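Local coordinates for protein lectin (Trichosanthes anguina, PDB 4HR6) that probably binds carbohydrate as part of a three-chain, nontoxic seed lectin related to type II ribosome-inactivating proteins, at residues 5-10 with 15-20; 59-64 with 101-106; 65-70 with 109-114; 121-126 with 145-150. One frame throughout, in Å; residues are numbered along the deposited sequence.

Contact 1 is the hairpin of the main sheet, and contact 2 joins the end of strand 57-60 in the same sheet to the start of helix 103-119. Their centres are 16 Å apart, without touching. Contact 3 uses the same helix further along. It packs against contact 1, where L8 CD1 lies 3.9 Å from I110 CG2. It also meets contact 2, where D64 N lies 3.0 Å from S69 OG, a probable hydrogen bond. Contact 4, on helices 121-132 and 141-159, has its centre 13 Å from that of contact 3. The two meet at E147, beside the likely counterpart of the N-glycosidase cleft of toxic relatives. Contacts 1 and 4 lie on opposite sides of the chain's centre.

Contact 1: residues 5-10 with 15-20; sequences LLTLTS and SITLAI
L6 O is gripped from the neighbouring strand by two groups. L18 N gives L6 O a nearly straight hydrogen bond of 2.8 Å, with 172° at the hydrogen. T17 CA adds a CH...O contact to L6 O at 3.5 Å. The return bond from L6 N to L18 O is bent and weak. L8 and I16 form the next hydrogen-bonded pair. L8 N reaches I16 O at 3.1 Å, and I16 N reaches L8 O at 3.0 Å. The two segments make an antiparallel beta hairpin at the start of the ribosome-inactivating protein fold. Strand 26-32 continues the sheet beyond 15-20. On the other flank T7, L8 and T9 pair in parallel with a strand of another chain, so the sheet crosses the interface. L6, L8, I16 and L18 share one face, where L8 packs on I92 and I16 packs on L95. I16 CG1 lies between its backbone N and carbonyl carbon (chi1 66°), 4.2 Å from L8 CB. The opposite face carries L5, T7, T9, S15, T17 and A19. Here L5 CD2 meets A19 CB at 3.7 Å. T9 OG1 and S15 OG are modelled 2.5 Å apart, a doubtfully short hydrogen bond that either could donate.

Contact 2: residues 59-64 with 101-106; sequences NVLNFD and KLLPLS
F63 and L103 bury the most surface in this contact, and P104 comes next. The F63 ring points from the loop after strand 57-60 at the first turn of helix 103-119. Its chi1 of 45° places CG between the backbone N and the carbonyl carbon, and this swings the ring toward the helix. L103 CB lies at the ring edge, near its plane, 4.2 Å from F63 CZ. P104 CG sits 4.0 Å from F63 CE2 and approaches the ring obliquely. The F63 and P104 side chains cross at about a right angle. L61 works from the same loop. Its CB lies over one face of the F63 ring, offset toward the rim, and its CD2 touches L103 CD1 at 3.9 Å. L102 is at the N-cap position. L102 O takes S106 N at 3.0 Å and also S106 OG, at a doubtfully short distance, from opposite faces of the carbonyl plane. S106 OG also bonds to N94 ND2 of helix 85-96. P104 packs on A73 and A74 of helix 67-74, and F63 reaches S69 and L70 near the same helix's start. No hydrogen bond joins the two segments. All four touching residues are buried, so the segments meet by apolar packing alone, and the loop is also bonded through its backbone to F40 and L42.

Contact 3: residues 65-70 with 109-114; sequences NTFKSL and VIIQMV
The chi1 of I111, -72°, points CG2 at F67 and the CG1 arm at L70. F67's own chi1 of -70° leans the ring toward helix 103-119. I111 CG2 lies 4.0 Å from F67 CE2 and 4.2 Å from F67 CZ, approaching the ring obliquely. The F67 and I111 side chains lie alongside, pointing opposite ways. The CG1 branch ends in CD1, which meets L70 CD1 tip to tip at 3.8 Å. Q112 CG only grazes the ring, 4.5 Å from F67 CE2. A probable, though doubtfully short, hydrogen bond runs from Q112 NE2 to E147 OE2. Helix 67-74 is capped at its start: T66 OG1 accepts from S69 N at 3.1 Å, and T66 OG1 is also bonded to D64. The cap steadies the first turn that carries F67 and L70. R78 makes a cation-pi contact with the F67 ring. The contact thus joins a short helix to the long central helix of the fold. Across the segments there is no hydrogen bond. The contact itself is apolar; R78 meets the F67 ring and E147 the Q112 amide, so the polar groups turn to partners outside it.

Contact 4: residues 121-126 with 145-150; sequences RFIEQS and SLEDNW
Helices 121-132 and 141-159 belong to the helical part of the ribosome-inactivating protein fold, and here they pack side by side. Their short segments run roughly antiparallel, at 143°, with axes 11.3 Å apart. L146 CD1 makes most of the contact. It lies 3.8 Å from F122 CD2 and 4.1 Å from F122 CB, approaching the ring obliquely, and 4.3 Å from I123 CG1. F122 turns its CG anti to the backbone N (chi1 -178°), and its side chain crosses L146 at about a right angle. I123 CD1 reaches the stem of E147, 4.1 Å from E147 CG. The E147 carboxylate points onward: OE1 makes a salt bridge with R78, and the carboxylate also meets Q112. Within 121-126, F122 O accepts from S126 N at 3.0 Å and S126 OG at 2.8 Å, from opposite faces of its plane. Within 145-150, N149 ND2 bonds to S145 O at 2.8 Å. The F122 ring also stacks on Y264 of a neighbouring chain, and E124 makes a salt bridge with R21 of the third chain. E147 falls where toxic relatives probably carry a conserved active-site glutamate. Such packing of two roughly antiparallel helices through bulky apolar side chains belongs to the helical core of the ribosome-inactivating protein fold.

Contact 1: residues 5-10 with 15-20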
loop_
_atom_site.group_PDB
_atom_site.type_symbol
_atom_site.label_atom_id
_atom_site.label_comp_id
_atom_site.label_asym_id
_atom_site.label_seq_id
_atom_site.Cartn_x
_atom_site.Cartn_y
_atom_site.Cartn_z
ATOM N N LEU B 5 7.576 23.531 8.869
ATOM C CA LEU B 5 7.878 24.506 7.830
ATOM C C LEU B 5 8.684 23.877 6.742
ATOM O O LEU B 5 9.563 23.060 6.965
ATOM C CB LEU B 5 8.683 25.688 8.363
ATOM C CG LEU B 5 8.038 26.549 9.442
ATOM C CD1 LEU B 5 8.992 27.671 9.827
ATOM C CD2 LEU B 5 6.711 27.119 8.974
ATOM N N LEU B 6 8.434 24.364 5.549
ATOM C CA LEU B 6 8.851 23.699 4.373
ATOM C C LEU B 6 9.074 24.764 3.319
ATOM O O LEU B 6 8.179 25.560 3.048
ATOM C CB LEU B 6 7.700 22.792 4.026
ATOM C CG LEU B 6 7.949 21.681 3.080
ATOM C CD1 LEU B 6 7.081 20.515 3.539
ATOM C CD2 LEU B 6 7.618 22.185 1.695
ATOM N N THR B 7 10.256 24.786 2.728
ATOM C CA THR B 7 10.586 25.806 1.739
ATOM C C THR B 7 10.631 25.251 0.315
ATOM O O THR B 7 11.178 24.192 0.057
ATOM C CB THR B 7 11.923 26.470 2.096
ATOM O OG1 THR B 7 11.819 27.021 3.416
ATOM C CG2 THR B 7 12.266 27.599 1.132
ATOM N N LEU B 8 10.036 25.979 -0.614
ATOM C CA LEU B 8 10.107 25.621 -2.027
ATOM C C LEU B 8 10.697 26.807 -2.754
ATOM O O LEU B 8 10.338 27.938 -2.463
ATOM C CB LEU B 8 8.721 25.335 -2.581
ATOM C CG LEU B 8 7.901 24.282 -1.854
ATOM C CD1 LEU B 8 6.448 24.424 -2.265
ATOM C CD2 LEU B 8 8.417 22.893 -2.169
ATOM N N THR B 9 11.593 26.544 -3.698
ATOM C CA THR B 9 12.279 27.599 -4.455
ATOM C C THR B 9 12.139 27.359 -5.966
ATOM O O THR B 9 12.479 26.299 -6.471
ATOM C CB THR B 9 13.757 27.641 -4.065
ATOM O OG1 THR B 9 13.855 27.886 -2.661
ATOM C CG2 THR B 9 14.514 28.746 -4.823
ATOM N N SER B 10 11.639 28.351 -6.686
ATOM C CA SER B 10 11.469 28.227 -8.126
ATOM C C SER B 10 12.808 28.337 -8.865
ATOM O O SER B 10 13.838 28.612 -8.263
ATOM C CB SER B 10 10.527 29.316 -8.633
ATOM O OG SER B 10 11.203 30.551 -8.652
ATOM N N SER B 15 11.669 32.037 -3.256
ATOM C CA SER B 15 11.346 31.052 -2.212
ATOM C C SER B 15 10.055 31.397 -1.479
ATOM O O SER B 15 9.800 32.555 -1.156
ATOM C CB SER B 15 12.478 30.966 -1.211
ATOM O OG SER B 15 13.545 30.221 -1.748
ATOM N N ILE B 16 9.225 30.389 -1.240
ATOM C CA ILE B 16 8.107 30.524 -0.312
ATOM C C ILE B 16 8.285 29.552 0.847
ATOM O O ILE B 16 8.924 28.518 0.697
ATOM C CB ILE B 16 6.757 30.270 -0.977
ATOM C CG1 ILE B 16 6.616 28.807 -1.423
ATOM C CG2 ILE B 16 6.563 31.226 -2.159
ATOM C CD1 ILE B 16 5.244 28.492 -1.971
ATOM N N THR B 17 7.740 29.909 2.004
ATOM C CA THR B 17 7.744 29.028 3.147
ATOM C C THR B 17 6.310 28.638 3.447
ATOM O O THR B 17 5.459 29.490 3.674
ATOM C CB THR B 17 8.350 29.701 4.380
ATOM O OG1 THR B 17 9.722 29.966 4.128
ATOM C CG2 THR B 17 8.265 28.793 5.587
ATOM N N LEU B 18 6.078 27.339 3.496
ATOM C CA LEU B 18 4.763 26.787 3.660
ATOM C C LEU B 18 4.670 26.100 5.021
ATOM O O LEU B 18 5.558 25.328 5.397
ATOM C CB LEU B 18 4.548 25.812 2.525
ATOM C CG LEU B 18 3.241 25.061 2.439
ATOM C CD1 LEU B 18 2.131 25.975 1.971
ATOM C CD2 LEU B 18 3.454 23.905 1.473
ATOM N N ALA B 19 3.604 26.393 5.763
ATOM C CA ALA B 19 3.436 25.867 7.118
ATOM C C ALA B 19 2.348 24.806 7.141
ATOM O O ALA B 19 1.273 24.987 6.576
ATOM C CB ALA B 19 3.105 26.992 8.099
ATOM N N ILE B 20 2.652 23.696 7.793
ATOM C CA ILE B 20 1.809 22.513 7.772
ATOM C C ILE B 20 1.481 22.116 9.197
ATOM O O ILE B 20 2.376 21.996 10.021
ATOM C CB ILE B 20 2.531 21.330 7.083
ATOM C CG1 ILE B 20 2.373 21.412 5.569
ATOM C CG2 ILE B 20 1.964 19.995 7.532
ATOM C CD1 ILE B 20 3.252 22.434 4.914
#

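Contact 2: residues 59-64 with 101-106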
loop_
_atom_site.group_PDB
_atom_site.type_symbol
_atom_site.label_atom_id
_atom_site.label_comp_id
_atom_site.label_asym_id
_atom_site.label_seq_id
_atom_site.Cartn_x
_atom_site.Cartn_y
_atom_site.Cartn_z
ATOM N N ASN B 59 -2.685 38.030 6.441
ATOM C CA ASN B 59 -3.892 38.088 5.625
ATOM C C ASN B 59 -4.617 36.762 5.680
ATOM O O ASN B 59 -3.990 35.708 5.760
ATOM C CB ASN B 59 -3.519 38.419 4.189
ATOM C CG ASN B 59 -2.763 39.709 4.093
ATOM O OD1 ASN B 59 -3.368 40.773 4.129
ATOM N ND2 ASN B 59 -1.436 39.632 3.995
ATOM N N VAL B 60 -5.932 36.823 5.618
ATOM C CA VAL B 60 -6.774 35.646 5.635
ATOM C C VAL B 60 -7.377 35.441 4.241
ATOM O O VAL B 60 -8.049 36.314 3.721
ATOM C CB VAL B 60 -7.905 35.803 6.666
ATOM C CG1 VAL B 60 -8.760 34.548 6.733
ATOM C CG2 VAL B 60 -7.313 36.102 8.031
ATOM N N LEU B 61 -7.148 34.274 3.654
ATOM C CA LEU B 61 -7.672 33.974 2.321
ATOM C C LEU B 61 -9.165 33.728 2.405
ATOM O O LEU B 61 -9.686 33.398 3.461
ATOM C CB LEU B 61 -6.932 32.763 1.723
ATOM C CG LEU B 61 -5.428 33.023 1.624
ATOM C CD1 LEU B 61 -4.619 31.765 1.395
ATOM C CD2 LEU B 61 -5.118 34.059 0.550
ATOM N N ASN B 62 -9.858 33.906 1.292
ATOM C CA ASN B 62 -11.297 33.716 1.248
ATOM C C ASN B 62 -11.683 32.329 0.737
ATOM O O ASN B 62 -12.702 32.164 0.094
ATOM C CB ASN B 62 -11.971 34.821 0.423
ATOM C CG ASN B 62 -11.489 34.863 -1.015
ATOM O OD1 ASN B 62 -10.336 34.521 -1.321
ATOM N ND2 ASN B 62 -12.365 35.308 -1.911
ATOM N N PHE B 63 -10.854 31.336 1.051
ATOM C CA PHE B 63 -11.186 29.930 0.843
ATOM C C PHE B 63 -10.402 29.119 1.864
ATOM O O PHE B 63 -9.461 29.633 2.491
ATOM C CB PHE B 63 -10.834 29.456 -0.579
ATOM C CG PHE B 63 -9.485 29.895 -1.051
ATOM C CD1 PHE B 63 -8.368 29.163 -0.772
ATOM C CD2 PHE B 63 -9.345 31.073 -1.761
ATOM C CE1 PHE B 63 -7.124 29.580 -1.208
ATOM C CE2 PHE B 63 -8.116 31.506 -2.191
ATOM C CZ PHE B 63 -6.998 30.761 -1.917
ATOM N N ASP B 64 -10.798 27.863 2.040
ATOM C CA ASP B 64 -10.167 27.019 3.032
ATOM C C ASP B 64 -9.326 25.927 2.362
ATOM O O ASP B 64 -9.209 25.878 1.127
ATOM C CB ASP B 64 -11.175 26.521 4.083
ATOM C CG ASP B 64 -12.177 25.552 3.559
ATOM O OD1 ASP B 64 -11.817 24.659 2.767
ATOM O OD2 ASP B 64 -13.337 25.641 3.999
ATOM N N LYS B 101 -5.523 35.893 -8.628
ATOM C CA LYS B 101 -6.131 35.108 -9.719
ATOM C C LYS B 101 -5.707 33.624 -9.724
ATOM O O LYS B 101 -6.521 32.761 -9.983
ATOM C CB LYS B 101 -5.769 35.720 -11.078
ATOM C CG LYS B 101 -6.688 36.846 -11.518
ATOM C CD LYS B 101 -6.025 37.765 -12.540
ATOM C CE LYS B 101 -5.402 38.999 -11.897
ATOM N NZ LYS B 101 -3.994 38.840 -11.430
ATOM N N LEU B 102 -4.440 33.357 -9.434
ATOM C CA LEU B 102 -3.842 32.046 -9.604
ATOM C C LEU B 102 -3.565 31.263 -8.307
ATOM O O LEU B 102 -2.947 30.192 -8.352
ATOM C CB LEU B 102 -2.538 32.218 -10.382
ATOM C CG LEU B 102 -2.772 32.690 -11.823
ATOM C CD1 LEU B 102 -1.489 33.167 -12.476
ATOM C CD2 LEU B 102 -3.396 31.573 -12.632
ATOM N N LEU B 103 -4.028 31.787 -7.172
ATOM C CA LEU B 103 -3.736 31.205 -5.871
ATOM C C LEU B 103 -4.374 29.836 -5.657
ATOM O O LEU B 103 -3.686 28.918 -5.295
ATOM C CB LEU B 103 -4.114 32.151 -4.710
ATOM C CG LEU B 103 -3.136 33.258 -4.321
ATOM C CD1 LEU B 103 -3.495 33.762 -2.930
ATOM C CD2 LEU B 103 -1.681 32.825 -4.349
ATOM N N PRO B 104 -5.691 29.711 -5.840
ATOM C CA PRO B 104 -6.306 28.406 -5.584
ATOM C C PRO B 104 -5.687 27.308 -6.457
ATOM O O PRO B 104 -5.357 26.231 -5.978
ATOM C CB PRO B 104 -7.774 28.619 -5.968
ATOM C CG PRO B 104 -7.996 30.076 -5.960
ATOM C CD PRO B 104 -6.685 30.736 -6.215
ATOM N N LEU B 105 -5.527 27.604 -7.734
ATOM C CA LEU B 105 -4.919 26.672 -8.674
ATOM C C LEU B 105 -3.520 26.277 -8.230
ATOM O O LEU B 105 -3.176 25.089 -8.221
ATOM C CB LEU B 105 -4.845 27.316 -10.056
ATOM C CG LEU B 105 -4.327 26.394 -11.160
ATOM C CD1 LEU B 105 -5.495 25.586 -11.700
ATOM C CD2 LEU B 105 -3.636 27.185 -12.271
ATOM N N SER B 106 -2.723 27.270 -7.852
ATOM C CA SER B 106 -1.339 27.024 -7.453
ATOM C C SER B 106 -1.274 26.167 -6.191
ATOM O O SER B 106 -0.441 25.273 -6.116
ATOM C CB SER B 106 -0.568 28.333 -7.307
ATOM O OG SER B 106 -0.683 29.117 -8.491
#

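Contact 3: residues 65-70 with 109-114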
loop_
_atom_site.group_PDB
_atom_site.type_symbol
_atom_site.label_atom_id
_atom_site.label_comp_id
_atom_site.label_asym_id
_atom_site.label_seq_id
_atom_site.Cartn_x
_atom_site.Cartn_y
_atom_site.Cartn_z
ATOM N N ASN B 65 -8.671 25.118 3.177
ATOM C CA ASN B 65 -7.700 24.181 2.667
ATOM C C ASN B 65 -8.293 22.839 2.265
ATOM O O ASN B 65 -7.565 21.902 2.040
ATOM C CB ASN B 65 -6.544 24.007 3.658
ATOM C CG ASN B 65 -6.992 23.563 5.023
ATOM O OD1 ASN B 65 -8.029 22.958 5.175
ATOM N ND2 ASN B 65 -6.178 23.836 6.024
ATOM N N THR B 66 -9.608 22.718 2.219
ATOM C CA THR B 66 -10.202 21.476 1.732
ATOM C C THR B 66 -10.105 21.500 0.204
ATOM O O THR B 66 -10.119 22.576 -0.424
ATOM C CB THR B 66 -11.677 21.342 2.095
ATOM O OG1 THR B 66 -12.408 22.413 1.484
ATOM C CG2 THR B 66 -11.884 21.361 3.616
ATOM N N PHE B 67 -10.027 20.322 -0.396
ATOM C CA PHE B 67 -9.984 20.239 -1.861
ATOM C C PHE B 67 -11.222 20.839 -2.515
ATOM O O PHE B 67 -11.118 21.520 -3.537
ATOM C CB PHE B 67 -9.809 18.808 -2.322
ATOM C CG PHE B 67 -8.457 18.247 -2.039
ATOM C CD1 PHE B 67 -8.316 17.121 -1.250
ATOM C CD2 PHE B 67 -7.319 18.837 -2.577
ATOM C CE1 PHE B 67 -7.058 16.605 -0.980
ATOM C CE2 PHE B 67 -6.061 18.318 -2.318
ATOM C CZ PHE B 67 -5.937 17.209 -1.511
ATOM N N LYS B 68 -12.387 20.587 -1.951
ATOM C CA LYS B 68 -13.610 21.154 -2.500
ATOM C C LYS B 68 -13.534 22.675 -2.553
ATOM O O LYS B 68 -13.890 23.292 -3.559
ATOM C CB LYS B 68 -14.826 20.756 -1.670
ATOM C CG LYS B 68 -15.458 19.444 -2.064
ATOM C CD LYS B 68 -16.778 19.233 -1.327
ATOM C CE LYS B 68 -17.452 17.928 -1.748
ATOM N NZ LYS B 68 -16.663 16.721 -1.360
ATOM N N SER B 69 -13.077 23.289 -1.464
ATOM C CA SER B 69 -13.039 24.747 -1.416
ATOM C C SER B 69 -12.038 25.261 -2.447
ATOM O O SER B 69 -12.287 26.245 -3.161
ATOM C CB SER B 69 -12.685 25.266 -0.014
ATOM O OG SER B 69 -12.702 26.693 0.012
ATOM N N LEU B 70 -10.893 24.616 -2.503
ATOM C CA LEU B 70 -9.876 24.995 -3.480
ATOM C C LEU B 70 -10.368 24.860 -4.909
ATOM O O LEU B 70 -10.101 25.731 -5.738
ATOM C CB LEU B 70 -8.612 24.166 -3.291
ATOM C CG LEU B 70 -7.810 24.617 -2.070
ATOM C CD1 LEU B 70 -6.773 23.588 -1.711
ATOM C CD2 LEU B 70 -7.149 25.960 -2.348
ATOM N N VAL B 109 -1.838 22.436 -7.100
ATOM C CA VAL B 109 -0.619 21.833 -7.605
ATOM C C VAL B 109 0.340 21.462 -6.477
ATOM O O VAL B 109 0.822 20.322 -6.382
ATOM C CB VAL B 109 0.081 22.775 -8.604
ATOM C CG1 VAL B 109 1.409 22.200 -9.037
ATOM C CG2 VAL B 109 -0.806 23.024 -9.826
ATOM N N ILE B 110 0.614 22.435 -5.611
ATOM C CA ILE B 110 1.626 22.289 -4.588
ATOM C C ILE B 110 1.209 21.240 -3.553
ATOM O O ILE B 110 2.001 20.385 -3.182
ATOM C CB ILE B 110 1.921 23.643 -3.915
ATOM C CG1 ILE B 110 2.710 24.533 -4.867
ATOM C CG2 ILE B 110 2.714 23.441 -2.634
ATOM C CD1 ILE B 110 2.571 26.004 -4.582
ATOM N N ILE B 111 -0.034 21.308 -3.099
ATOM C CA ILE B 111 -0.518 20.388 -2.091
ATOM C C ILE B 111 -0.397 18.949 -2.610
ATOM O O ILE B 111 0.123 18.077 -1.924
ATOM C CB ILE B 111 -1.966 20.759 -1.655
ATOM C CG1 ILE B 111 -1.926 22.046 -0.819
ATOM C CG2 ILE B 111 -2.623 19.646 -0.859
ATOM C CD1 ILE B 111 -3.286 22.636 -0.546
ATOM N N GLN B 112 -0.834 18.715 -3.836
ATOM C CA GLN B 112 -0.780 17.366 -4.386
ATOM C C GLN B 112 0.641 16.869 -4.567
ATOM O O GLN B 112 0.960 15.754 -4.181
ATOM C CB GLN B 112 -1.551 17.291 -5.683
ATOM C CG GLN B 112 -3.037 17.409 -5.458
ATOM C CD GLN B 112 -3.805 17.210 -6.725
ATOM O OE1 GLN B 112 -3.937 18.126 -7.540
ATOM N NE2 GLN B 112 -4.321 16.014 -6.905
ATOM N N MET B 113 1.503 17.715 -5.116
ATOM C CA MET B 113 2.859 17.311 -5.446
ATOM C C MET B 113 3.771 17.219 -4.239
ATOM O O MET B 113 4.832 16.584 -4.325
ATOM C CB MET B 113 3.464 18.254 -6.461
ATOM C CG MET B 113 2.875 18.100 -7.845
ATOM S SD MET B 113 3.624 19.185 -9.079
ATOM C CE MET B 113 5.253 18.443 -9.246
ATOM N N VAL B 114 3.370 17.806 -3.106
ATOM C CA VAL B 114 4.193 17.743 -1.899
ATOM C C VAL B 114 3.522 16.932 -0.784
ATOM O O VAL B 114 4.081 15.943 -0.300
ATOM C CB VAL B 114 4.534 19.160 -1.388
ATOM C CG1 VAL B 114 5.318 19.074 -0.097
ATOM C CG2 VAL B 114 5.341 19.919 -2.436
#

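Contact 4: residues 121-126 with 145-150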
loop_
_atom_site.group_PDB
_atom_site.type_symbol
_atom_site.label_atom_id
_atom_site.label_comp_id
_atom_site.label_asym_id
_atom_site.label_seq_id
_atom_site.Cartn_x
_atom_site.Cartn_y
_atom_site.Cartn_z
ATOM N N ARG B 121 2.914 6.377 -1.773
ATOM C CA ARG B 121 3.953 5.962 -2.721
ATOM C C ARG B 121 3.481 6.027 -4.172
ATOM O O ARG B 121 4.211 6.484 -5.037
ATOM C CB ARG B 121 4.460 4.557 -2.379
ATOM C CG ARG B 121 5.253 4.484 -1.071
ATOM C CD ARG B 121 6.282 3.338 -1.102
ATOM N NE ARG B 121 7.146 3.358 0.074
ATOM C CZ ARG B 121 6.863 2.795 1.256
ATOM N NH1 ARG B 121 5.728 2.123 1.453
ATOM N NH2 ARG B 121 7.736 2.894 2.259
ATOM N N PHE B 122 2.233 5.662 -4.433
ATOM C CA PHE B 122 1.690 5.721 -5.789
ATOM C C PHE B 122 1.712 7.139 -6.373
ATOM O O PHE B 122 1.985 7.334 -7.573
ATOM C CB PHE B 122 0.267 5.166 -5.813
ATOM C CG PHE B 122 -0.340 5.139 -7.169
ATOM C CD1 PHE B 122 0.037 4.172 -8.084
ATOM C CD2 PHE B 122 -1.270 6.084 -7.548
ATOM C CE1 PHE B 122 -0.515 4.145 -9.358
ATOM C CE2 PHE B 122 -1.822 6.069 -8.818
ATOM C CZ PHE B 122 -1.450 5.088 -9.724
ATOM N N ILE B 123 1.454 8.130 -5.520
ATOM C CA ILE B 123 1.435 9.518 -5.965
ATOM C C ILE B 123 2.859 10.035 -6.081
ATOM O O ILE B 123 3.203 10.692 -7.033
ATOM C CB ILE B 123 0.573 10.424 -5.042
ATOM C CG1 ILE B 123 -0.880 9.979 -5.108
ATOM C CG2 ILE B 123 0.669 11.887 -5.473
ATOM C CD1 ILE B 123 -1.772 10.677 -4.099
ATOM N N GLU B 124 3.683 9.734 -5.112
ATOM C CA GLU B 124 5.100 10.028 -5.224
ATOM C C GLU B 124 5.683 9.535 -6.566
ATOM O O GLU B 124 6.379 10.283 -7.263
ATOM C CB GLU B 124 5.843 9.374 -4.079
ATOM C CG GLU B 124 7.334 9.679 -4.047
ATOM C CD GLU B 124 8.096 8.738 -3.138
ATOM O OE1 GLU B 124 9.311 8.963 -2.927
ATOM O OE2 GLU B 124 7.475 7.793 -2.613
ATOM N N GLN B 125 5.396 8.281 -6.908
ATOM C CA GLN B 125 5.935 7.667 -8.117
ATOM C C GLN B 125 5.363 8.309 -9.370
ATOM O O GLN B 125 6.089 8.546 -10.318
ATOM C CB GLN B 125 5.719 6.143 -8.141
ATOM C CG GLN B 125 6.473 5.426 -9.274
ATOM C CD GLN B 125 7.977 5.651 -9.215
ATOM O OE1 GLN B 125 8.612 5.335 -8.228
ATOM N NE2 GLN B 125 8.541 6.225 -10.265
ATOM N N SER B 126 4.071 8.610 -9.381
ATOM C CA SER B 126 3.506 9.335 -10.500
ATOM C C SER B 126 4.214 10.669 -10.713
ATOM O O SER B 126 4.580 11.011 -11.848
ATOM C CB SER B 126 2.017 9.558 -10.313
ATOM O OG SER B 126 1.359 8.326 -10.132
ATOM N N SER B 145 -8.970 9.160 -5.714
ATOM C CA SER B 145 -9.600 8.280 -4.721
ATOM C C SER B 145 -8.695 8.036 -3.503
ATOM O O SER B 145 -9.176 7.876 -2.387
ATOM C CB SER B 145 -10.052 6.947 -5.351
ATOM O OG SER B 145 -8.965 6.158 -5.788
ATOM N N LEU B 146 -7.384 8.036 -3.712
ATOM C CA LEU B 146 -6.449 7.966 -2.605
ATOM C C LEU B 146 -6.511 9.252 -1.775
ATOM O O LEU B 146 -6.599 9.198 -0.554
ATOM C CB LEU B 146 -5.028 7.759 -3.109
ATOM C CG LEU B 146 -4.709 6.431 -3.793
ATOM C CD1 LEU B 146 -3.294 6.486 -4.372
ATOM C CD2 LEU B 146 -4.838 5.283 -2.817
ATOM N N GLU B 147 -6.485 10.404 -2.442
ATOM C CA GLU B 147 -6.518 11.692 -1.738
ATOM C C GLU B 147 -7.778 11.825 -0.881
ATOM O O GLU B 147 -7.707 12.168 0.297
ATOM C CB GLU B 147 -6.438 12.849 -2.733
ATOM C CG GLU B 147 -5.074 12.978 -3.415
ATOM C CD GLU B 147 -5.064 14.015 -4.524
ATOM O OE1 GLU B 147 -6.089 14.674 -4.749
ATOM O OE2 GLU B 147 -4.036 14.175 -5.198
ATOM N N ASP B 148 -8.917 11.529 -1.482
ATOM C CA ASP B 148 -10.196 11.672 -0.821
ATOM C C ASP B 148 -10.428 10.661 0.318
ATOM O O ASP B 148 -11.234 10.923 1.210
ATOM C CB ASP B 148 -11.329 11.570 -1.846
ATOM C CG ASP B 148 -11.391 12.771 -2.786
ATOM O OD1 ASP B 148 -10.751 13.811 -2.532
ATOM O OD2 ASP B 148 -12.099 12.664 -3.795
ATOM N N ASN B 149 -9.744 9.518 0.298
ATOM C CA ASN B 149 -9.959 8.470 1.323
ATOM C C ASN B 149 -8.872 8.308 2.362
ATOM O O ASN B 149 -8.945 7.400 3.181
ATOM C CB ASN B 149 -10.179 7.122 0.636
ATOM C CG ASN B 149 -11.551 7.012 0.020
ATOM O OD1 ASN B 149 -12.538 6.953 0.723
ATOM N ND2 ASN B 149 -11.619 7.014 -1.282
ATOM N N TRP B 150 -7.856 9.175 2.351
ATOM C CA TRP B 150 -6.712 9.012 3.261
ATOM C C TRP B 150 -7.094 8.951 4.733
ATOM O O TRP B 150 -6.545 8.155 5.501
ATOM C CB TRP B 150 -5.730 10.158 3.061
ATOM C CG TRP B 150 -4.588 10.131 3.969
ATOM C CD1 TRP B 150 -3.596 9.211 3.994
ATOM C CD2 TRP B 150 -4.269 11.095 4.983
ATOM N NE1 TRP B 150 -2.672 9.531 4.966
ATOM C CE2 TRP B 150 -3.068 10.675 5.594
ATOM C CE3 TRP B 150 -4.891 12.262 5.443
ATOM C CZ2 TRP B 150 -2.466 11.379 6.639
ATOM C CZ3 TRP B 150 -4.295 12.968 6.482
ATOM C CH2 TRP B 150 -3.084 12.530 7.061
#